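Local atomic coordinates of glycoside hydrolase family protein (Novosphingobium sp. PP1Y, PDB entry 6Q2F), a protein that probably removes terminal alpha-L-rhamnose from glycosides by hydrolysis, as an alpha-L-rhamnosidase. Residues G1044-D1056 with R1128-E1141. Residues are numbered along the deposited sequence; the frame is centred on the assembly and turned at random.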
ATOM      1  N   GLY A1044      18.845   0.285  45.559  1.00107.42           N
ATOM      2  CA  GLY A1044      19.243   1.655  45.297  1.00106.47           C
ATOM      3  C   GLY A1044      20.499   1.814  44.464  1.00104.64           C
ATOM      4  O   GLY A1044      20.823   2.944  44.072  1.00101.04           O
ATOM      5  N   ARG A1045      21.218   0.726  44.194  1.00101.67           N
ATOM      6  CA  ARG A1045      22.369   0.735  43.303  1.00 92.12           C
ATOM      7  C   ARG A1045      22.238  -0.444  42.353  1.00 84.10           C
ATOM      8  O   ARG A1045      22.082  -1.586  42.796  1.00 86.51           O
ATOM      9  CB  ARG A1045      23.691   0.668  44.086  1.00 89.95           C
ATOM     10  CG  ARG A1045      24.921   1.029  43.247  1.00 86.15           C
ATOM     11  CD  ARG A1045      26.158   1.284  44.101  1.00 83.60           C
ATOM     12  NE  ARG A1045      26.842   0.050  44.473  1.00 87.11           N
ATOM     13  CZ  ARG A1045      26.745  -0.536  45.664  1.00 89.64           C
ATOM     14  NH1 ARG A1045      25.990   0.008  46.613  1.00 88.83           N
ATOM     15  NH2 ARG A1045      27.410  -1.660  45.907  1.00 88.86           N
ATOM     16  N   SER A1046      22.275  -0.172  41.056  1.00 77.29           N
ATOM     17  CA  SER A1046      22.131  -1.217  40.056  1.00 69.76           C
ATOM     18  C   SER A1046      23.485  -1.556  39.449  1.00 62.17           C
ATOM     19  O   SER A1046      24.432  -0.767  39.493  1.00 57.72           O
ATOM     20  CB  SER A1046      21.145  -0.798  38.959  1.00 66.72           C
ATOM     21  OG  SER A1046      21.556   0.413  38.354  1.00 68.69           O
ATOM     22  N   LEU A1047      23.557  -2.758  38.886  1.00 54.04           N
ATOM     23  CA  LEU A1047      24.756  -3.262  38.229  1.00 47.52           C
ATOM     24  C   LEU A1047      24.349  -3.689  36.831  1.00 48.94           C
ATOM     25  O   LEU A1047      23.477  -4.553  36.678  1.00 45.23           O
ATOM     26  CB  LEU A1047      25.364  -4.441  39.001  1.00 46.95           C
ATOM     27  CG  LEU A1047      26.608  -5.138  38.436  1.00 43.95           C
ATOM     28  CD1 LEU A1047      27.753  -4.147  38.301  1.00 47.10           C
ATOM     29  CD2 LEU A1047      27.038  -6.299  39.335  1.00 39.29           C
ATOM     30  N   TRP A1048      24.959  -3.081  35.818  1.00 46.13           N
ATOM     31  CA  TRP A1048      24.654  -3.392  34.429  1.00 38.54           C
ATOM     32  C   TRP A1048      25.790  -4.194  33.814  1.00 37.83           C
ATOM     33  O   TRP A1048      26.969  -3.975  34.128  1.00 39.46           O
ATOM     34  CB  TRP A1048      24.415  -2.121  33.615  1.00 43.99           C
ATOM     35  CG  TRP A1048      23.212  -1.344  34.083  1.00 47.76           C
ATOM     36  CD1 TRP A1048      23.174  -0.429  35.101  1.00 45.68           C
ATOM     37  CD2 TRP A1048      21.874  -1.425  33.564  1.00 42.07           C
ATOM     38  NE1 TRP A1048      21.899   0.064  35.241  1.00 46.24           N
ATOM     39  CE2 TRP A1048      21.083  -0.528  34.312  1.00 42.44           C
ATOM     40  CE3 TRP A1048      21.272  -2.165  32.544  1.00 45.80           C
ATOM     41  CZ2 TRP A1048      19.716  -0.352  34.073  1.00 46.21           C
ATOM     42  CZ3 TRP A1048      19.902  -1.986  32.298  1.00 50.96           C
ATOM     43  CH2 TRP A1048      19.145  -1.088  33.064  1.00 51.98           C
ATOM     44  N   LEU A1049      25.419  -5.148  32.968  1.00 42.05           N
ATOM     45  CA  LEU A1049      26.351  -5.883  32.127  1.00 38.31           C
ATOM     46  C   LEU A1049      26.258  -5.307  30.720  1.00 37.79           C
ATOM     47  O   LEU A1049      25.205  -5.399  30.076  1.00 39.59           O
ATOM     48  CB  LEU A1049      26.018  -7.373  32.113  1.00 36.21           C
ATOM     49  CG  LEU A1049      26.930  -8.263  31.269  1.00 36.43           C
ATOM     50  CD1 LEU A1049      28.254  -8.466  31.979  1.00 40.12           C
ATOM     51  CD2 LEU A1049      26.270  -9.603  31.015  1.00 37.85           C
ATOM     52  N   ASP A1050      27.341  -4.700  30.248  1.00 43.52           N
ATOM     53  CA  ASP A1050      27.383  -4.166  28.896  1.00 43.75           C
ATOM     54  C   ASP A1050      28.218  -5.105  28.042  1.00 37.01           C
ATOM     55  O   ASP A1050      29.380  -5.357  28.359  1.00 40.88           O
ATOM     56  CB  ASP A1050      27.965  -2.754  28.872  1.00 46.83           C
ATOM     57  CG  ASP A1050      27.746  -2.071  27.545  1.00 60.15           C
ATOM     58  OD1 ASP A1050      28.237  -2.598  26.524  1.00 67.19           O
ATOM     59  OD2 ASP A1050      27.070  -1.026  27.512  1.00 73.24           O
ATOM     60  N   LEU A1051      27.625  -5.621  26.968  1.00 39.58           N
ATOM     61  CA  LEU A1051      28.279  -6.631  26.142  1.00 43.82           C
ATOM     62  C   LEU A1051      29.126  -6.052  25.020  1.00 42.32           C
ATOM     63  O   LEU A1051      29.800  -6.816  24.323  1.00 38.49           O
ATOM     64  CB  LEU A1051      27.247  -7.567  25.515  1.00 35.10           C
ATOM     65  CG  LEU A1051      26.367  -8.360  26.466  1.00 39.11           C
ATOM     66  CD1 LEU A1051      25.463  -9.251  25.646  1.00 34.47           C
ATOM     67  CD2 LEU A1051      27.220  -9.189  27.419  1.00 32.52           C
ATOM     68  N   GLY A1052      29.105  -4.739  24.814  1.00 42.99           N
ATOM     69  CA  GLY A1052      29.837  -4.190  23.682  1.00 46.18           C
ATOM     70  C   GLY A1052      29.217  -4.629  22.366  1.00 40.94           C
ATOM     71  O   GLY A1052      27.995  -4.698  22.221  1.00 39.09           O
ATOM     72  N   ARG A1053      30.064  -4.927  21.390  1.00 40.86           N
ATOM     73  CA  ARG A1053      29.569  -5.376  20.097  1.00 41.28           C
ATOM     74  C   ARG A1053      29.125  -6.825  20.208  1.00 37.26           C
ATOM     75  O   ARG A1053      29.836  -7.656  20.781  1.00 40.76           O
ATOM     76  CB  ARG A1053      30.651  -5.221  19.029  1.00 52.92           C
ATOM     77  CG  ARG A1053      30.995  -3.772  18.689  1.00 52.67           C
ATOM     78  CD  ARG A1053      31.933  -3.725  17.489  1.00 65.72           C
ATOM     79  NE  ARG A1053      33.063  -2.831  17.724  1.00 87.56           N
ATOM     80  CZ  ARG A1053      33.286  -1.694  17.066  1.00 92.73           C
ATOM     81  NH1 ARG A1053      32.467  -1.308  16.095  1.00 86.94           N
ATOM     82  NH2 ARG A1053      34.345  -0.948  17.370  1.00 96.48           N
ATOM     83  N   VAL A1054      27.959  -7.119  19.661  1.00 43.02           N
ATOM     84  CA  VAL A1054      27.372  -8.440  19.676  1.00 41.78           C
ATOM     85  C   VAL A1054      26.805  -8.755  18.310  1.00 36.34           C
ATOM     86  O   VAL A1054      26.085  -7.983  17.771  1.00 36.17           O
ATOM     87  CB  VAL A1054      26.220  -8.535  20.675  1.00 34.62           C
ATOM     88  CG1 VAL A1054      25.550  -9.887  20.610  1.00 34.12           C
ATOM     89  CG2 VAL A1054      26.662  -8.260  22.078  1.00 39.98           C
ATOM     90  N   GLY A1055      27.140  -9.908  17.774  1.00 33.47           N
ATOM     91  CA  GLY A1055      26.642 -10.336  16.493  1.00 38.44           C
ATOM     92  C   GLY A1055      25.829 -11.596  16.639  1.00 32.38           C
ATOM     93  O   GLY A1055      26.380 -12.640  16.678  1.00 36.40           O
ATOM     94  N   ASP A1056      24.519 -11.517  16.757  1.00 34.71           N
ATOM     95  CA  ASP A1056      23.754 -10.304  16.686  1.00 35.11           C
ATOM     96  C   ASP A1056      22.848 -10.030  17.878  1.00 40.14           C
ATOM     97  O   ASP A1056      22.369  -8.941  18.014  1.00 34.72           O
ATOM     98  CB  ASP A1056      22.877 -10.353  15.457  1.00 31.33           C
ATOM     99  CG  ASP A1056      23.634 -10.491  14.215  1.00 34.71           C
ATOM    100  OD1 ASP A1056      24.393  -9.632  13.868  1.00 41.03           O
ATOM    101  OD2 ASP A1056      23.427 -11.457  13.539  1.00 44.46           O
ATOM    102  N   ARG A1128      29.376 -11.426   8.075  1.00 37.45           N
ATOM    103  CA  ARG A1128      28.870 -10.493   9.074  1.00 38.09           C
ATOM    104  C   ARG A1128      29.625 -10.684  10.388  1.00 41.99           C
ATOM    105  O   ARG A1128      30.003 -11.808  10.726  1.00 44.55           O
ATOM    106  CB  ARG A1128      27.371 -10.704   9.308  1.00 40.01           C
ATOM    107  CG  ARG A1128      26.481 -10.231   8.153  1.00 42.45           C
ATOM    108  CD  ARG A1128      25.032 -10.644   8.328  1.00 40.59           C
ATOM    109  NE  ARG A1128      24.495 -10.222   9.617  1.00 42.10           N
ATOM    110  CZ  ARG A1128      23.502  -9.347   9.787  1.00 48.08           C
ATOM    111  NH1 ARG A1128      22.904  -8.779   8.739  1.00 45.64           N
ATOM    112  NH2 ARG A1128      23.099  -9.052  11.019  1.00 41.00           N
ATOM    113  N   PRO A1129      29.872  -9.630  11.158  1.00 45.22           N
ATOM    114  CA  PRO A1129      30.500  -9.825  12.470  1.00 46.62           C
ATOM    115  C   PRO A1129      29.675 -10.815  13.283  1.00 37.19           C
ATOM    116  O   PRO A1129      28.443 -10.767  13.278  1.00 38.87           O
ATOM    117  CB  PRO A1129      30.487  -8.421  13.087  1.00 48.04           C
ATOM    118  CG  PRO A1129      30.297  -7.484  11.915  1.00 46.54           C
ATOM    119  CD  PRO A1129      29.418  -8.241  10.966  1.00 45.30           C
ATOM    120  N   SER A1130      30.365 -11.736  13.957  1.00 37.63           N
ATOM    121  CA  SER A1130      29.711 -12.867  14.594  1.00 39.41           C
ATOM    122  C   SER A1130      30.202 -13.055  16.028  1.00 39.24           C
ATOM    123  O   SER A1130      31.390 -12.871  16.322  1.00 35.63           O
ATOM    124  CB  SER A1130      29.967 -14.146  13.787  1.00 43.12           C
ATOM    125  OG  SER A1130      29.215 -15.215  14.320  1.00 51.54           O
ATOM    126  N   GLY A1131      29.280 -13.437  16.912  1.00 36.46           N
ATOM    127  CA  GLY A1131      29.602 -13.831  18.270  1.00 35.25           C
ATOM    128  C   GLY A1131      29.624 -12.680  19.253  1.00 41.65           C
ATOM    129  O   GLY A1131      29.105 -11.578  19.012  1.00 42.44           O
ATOM    130  N   LEU A1132      30.229 -12.968  20.407  1.00 41.39           N
ATOM    131  CA  LEU A1132      30.379 -11.998  21.490  1.00 42.28           C
ATOM    132  C   LEU A1132      31.692 -11.260  21.257  1.00 41.64           C
ATOM    133  O   LEU A1132      32.764 -11.763  21.592  1.00 45.13           O
ATOM    134  CB  LEU A1132      30.375 -12.696  22.848  1.00 48.89           C
ATOM    135  CG  LEU A1132      30.496 -11.790  24.095  1.00 43.85           C
ATOM    136  CD1 LEU A1132      29.419 -10.695  24.094  1.00 42.08           C
ATOM    137  CD2 LEU A1132      30.395 -12.599  25.370  1.00 37.84           C
ATOM    138  N   ILE A1133      31.615 -10.069  20.673  1.00 40.75           N
ATOM    139  CA  ILE A1133      32.828  -9.340  20.328  1.00 40.27           C
ATOM    140  C   ILE A1133      33.323  -8.474  21.493  1.00 38.84           C
ATOM    141  O   ILE A1133      34.528  -8.297  21.666  1.00 43.13           O
ATOM    142  CB  ILE A1133      32.561  -8.510  19.063  1.00 45.02           C
ATOM    143  CG1 ILE A1133      32.297  -9.435  17.872  1.00 46.44           C
ATOM    144  CG2 ILE A1133      33.708  -7.553  18.772  1.00 42.15           C
ATOM    145  CD1 ILE A1133      31.682  -8.732  16.675  1.00 41.30           C
ATOM    146  N   GLY A1134      32.417  -7.927  22.297  1.00 38.73           N
ATOM    147  CA  GLY A1134      32.804  -7.097  23.421  1.00 42.21           C
ATOM    148  C   GLY A1134      33.269  -5.683  23.108  1.00 46.28           C
ATOM    149  O   GLY A1134      32.999  -5.151  22.026  1.00 44.17           O
ATOM    150  N   PRO A1135      33.968  -5.049  24.069  1.00 43.74           N
ATOM    151  CA  PRO A1135      34.319  -5.631  25.369  1.00 42.43           C
ATOM    152  C   PRO A1135      33.107  -5.776  26.295  1.00 48.89           C
ATOM    153  O   PRO A1135      32.116  -5.040  26.163  1.00 45.85           O
ATOM    154  CB  PRO A1135      35.327  -4.627  25.934  1.00 41.69           C
ATOM    155  CG  PRO A1135      34.864  -3.313  25.376  1.00 44.35           C
ATOM    156  CD  PRO A1135      34.285  -3.613  24.004  1.00 47.79           C
ATOM    157  N   VAL A1136      33.177  -6.749  27.197  1.00 48.24           N
ATOM    158  CA  VAL A1136      32.119  -7.012  28.162  1.00 48.27           C
ATOM    159  C   VAL A1136      32.497  -6.315  29.462  1.00 54.39           C
ATOM    160  O   VAL A1136      33.560  -6.592  30.037  1.00 46.16           O
ATOM    161  CB  VAL A1136      31.915  -8.519  28.379  1.00 44.96           C
ATOM    162  CG1 VAL A1136      30.770  -8.750  29.357  1.00 41.57           C
ATOM    163  CG2 VAL A1136      31.649  -9.237  27.042  1.00 34.98           C
ATOM    164  N   ARG A1137      31.628  -5.422  29.935  1.00 49.66           N
ATOM    165  CA  ARG A1137      31.942  -4.577  31.078  1.00 52.13           C
ATOM    166  C   ARG A1137      30.833  -4.630  32.116  1.00 49.00           C
ATOM    167  O   ARG A1137      29.646  -4.731  31.776  1.00 51.46           O
ATOM    168  CB  ARG A1137      32.166  -3.131  30.649  1.00 54.12           C
ATOM    169  CG  ARG A1137      33.252  -2.961  29.624  1.00 54.34           C
ATOM    170  CD  ARG A1137      33.454  -1.497  29.351  1.00 54.06           C
ATOM    171  NE  ARG A1137      32.198  -0.877  28.975  1.00 60.72           N
ATOM    172  CZ  ARG A1137      32.023   0.431  28.848  1.00 67.61           C
ATOM    173  NH1 ARG A1137      33.042   1.253  29.067  1.00 69.82           N
ATOM    174  NH2 ARG A1137      30.836   0.907  28.499  1.00 59.89           N
ATOM    175  N   LEU A1138      31.235  -4.586  33.379  1.00 47.26           N
ATOM    176  CA  LEU A1138      30.321  -4.376  34.490  1.00 45.86           C
ATOM    177  C   LEU A1138      30.314  -2.894  34.815  1.00 52.14           C
ATOM    178  O   LEU A1138      31.374  -2.267  34.913  1.00 49.58           O
ATOM    179  CB  LEU A1138      30.747  -5.175  35.722  1.00 49.86           C
ATOM    180  CG  LEU A1138      30.284  -6.629  35.859  1.00 52.70           C
ATOM    181  CD1 LEU A1138      30.291  -7.329  34.537  1.00 56.35           C
ATOM    182  CD2 LEU A1138      31.180  -7.364  36.832  1.00 43.81           C
ATOM    183  N   ILE A1139      29.115  -2.335  34.980  1.00 47.63           N
ATOM    184  CA  ILE A1139      28.934  -0.898  35.145  1.00 50.67           C
ATOM    185  C   ILE A1139      27.972  -0.636  36.297  1.00 52.15           C
ATOM    186  O   ILE A1139      26.850  -1.157  36.308  1.00 40.89           O
ATOM    187  CB  ILE A1139      28.409  -0.254  33.850  1.00 53.08           C
ATOM    188  CG1 ILE A1139      29.409  -0.427  32.703  1.00 53.09           C
ATOM    189  CG2 ILE A1139      28.125   1.216  34.079  1.00 48.94           C
ATOM    190  CD1 ILE A1139      28.819   0.024  31.357  1.00 50.78           C
ATOM    191  N   GLU A1140      28.382   0.202  37.231  1.00 52.64           N
ATOM    192  CA  GLU A1140      27.553   0.574  38.350  1.00 60.87           C
ATOM    193  C   GLU A1140      27.003   1.984  38.221  1.00 66.93           C
ATOM    194  O   GLU A1140      27.625   2.846  37.654  1.00 61.89           O
ATOM    195  CB  GLU A1140      28.351   0.488  39.644  1.00 60.91           C
ATOM    196  CG  GLU A1140      28.502  -0.919  40.177  1.00 77.43           C
ATOM    197  CD  GLU A1140      29.149  -1.017  41.549  1.00 88.03           C
ATOM    198  OE1 GLU A1140      30.319  -1.460  41.612  1.00 87.78           O
ATOM    199  OE2 GLU A1140      28.494  -0.661  42.544  1.00 94.55           O
ATOM    200  N   GLU A1141      25.823   2.207  38.770  1.00 78.33           N
ATOM    201  CA  GLU A1141      25.203   3.532  38.787  1.00 84.44           C
ATOM    202  C   GLU A1141      25.608   4.320  40.032  1.00 89.26           C
ATOM    203  O   GLU A1141      26.534   5.136  40.003  1.00 93.21           O
ATOM    204  CB  GLU A1141      23.682   3.416  38.733  1.00 89.16           C
ATOM    205  CG  GLU A1141      23.064   2.892  40.029  1.00 99.87           C
ATOM    206  CD  GLU A1141      21.537   2.960  40.022  1.00109.89           C
ATOM    207  OE1 GLU A1141      20.975   3.745  39.226  1.00112.96           O
ATOM    208  OE2 GLU A1141      20.893   2.224  40.806  1.00112.72           O
TER
HETATM  209  O   HOH W   1      30.914  -2.832  26.897  1.00 47.55           O
HETATM  210  O   HOH W   2      24.844 -12.339  11.568  1.00 46.63           O
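W1048 and I1139 form an antiparallel hydrogen-bonded pair, with W1048 N 2.7 Å from I1139 O. D1050 and R1137 pair likewise. The axes of strands 1047-1050 and 1137-1140 run 4.6 Å apart. The tightly packed side is apolar. With CG anti to the backbone N (chi1 -180°), L1049 brings CD1 against L1138 CD1 at 3.5 Å, closer than usual van der Waals contact. The two side chains cross obliquely. The same L1049 methyl meets V1136 CG1. L1051 CB and V1054 CG2 reach L1132 CD1. A classic beta bulge interrupts the ladder: I1133 N and G1134 N both donate to R1053 O.

The face of W1048, D1050, R1137 and I1139 is mixed. I1139 CD1 packs on D1050 CB at 3.8 Å. D1050 OD1 accepts from G1052 N, closing an Asx turn. A water lies 2.7 Å from D1050 OD1 and 2.6 Å from P1135 O. The solvent side is at R1137 and the exposed R1053.

Near the last modelled residues, beyond L1047 on the leucine face, R1045 NE makes a nearly straight salt bridge (164°) to E1140 OE2 at 2.6 Å, although R1045 is poorly ordered. Without the carboxylate, as with an alanine here, R1045 is likely to lose this charge partner, and L1047 CD1 the CG it packs on.

At the far end, R1128 NH2 meets D1056 OD1 at 3.2 Å from above the carboxylate plane, and a water links the two side chains. R1128 also makes a salt bridge to D659. The segments are the two central strands of a four-stranded antiparallel sheet, flanked by strands 983-987 and 1076-1078. L1049, L1051, V1054 and L1132 pack on strand 1086-1095 of the second sheet, consistent with a galactose-binding-like beta sandwich.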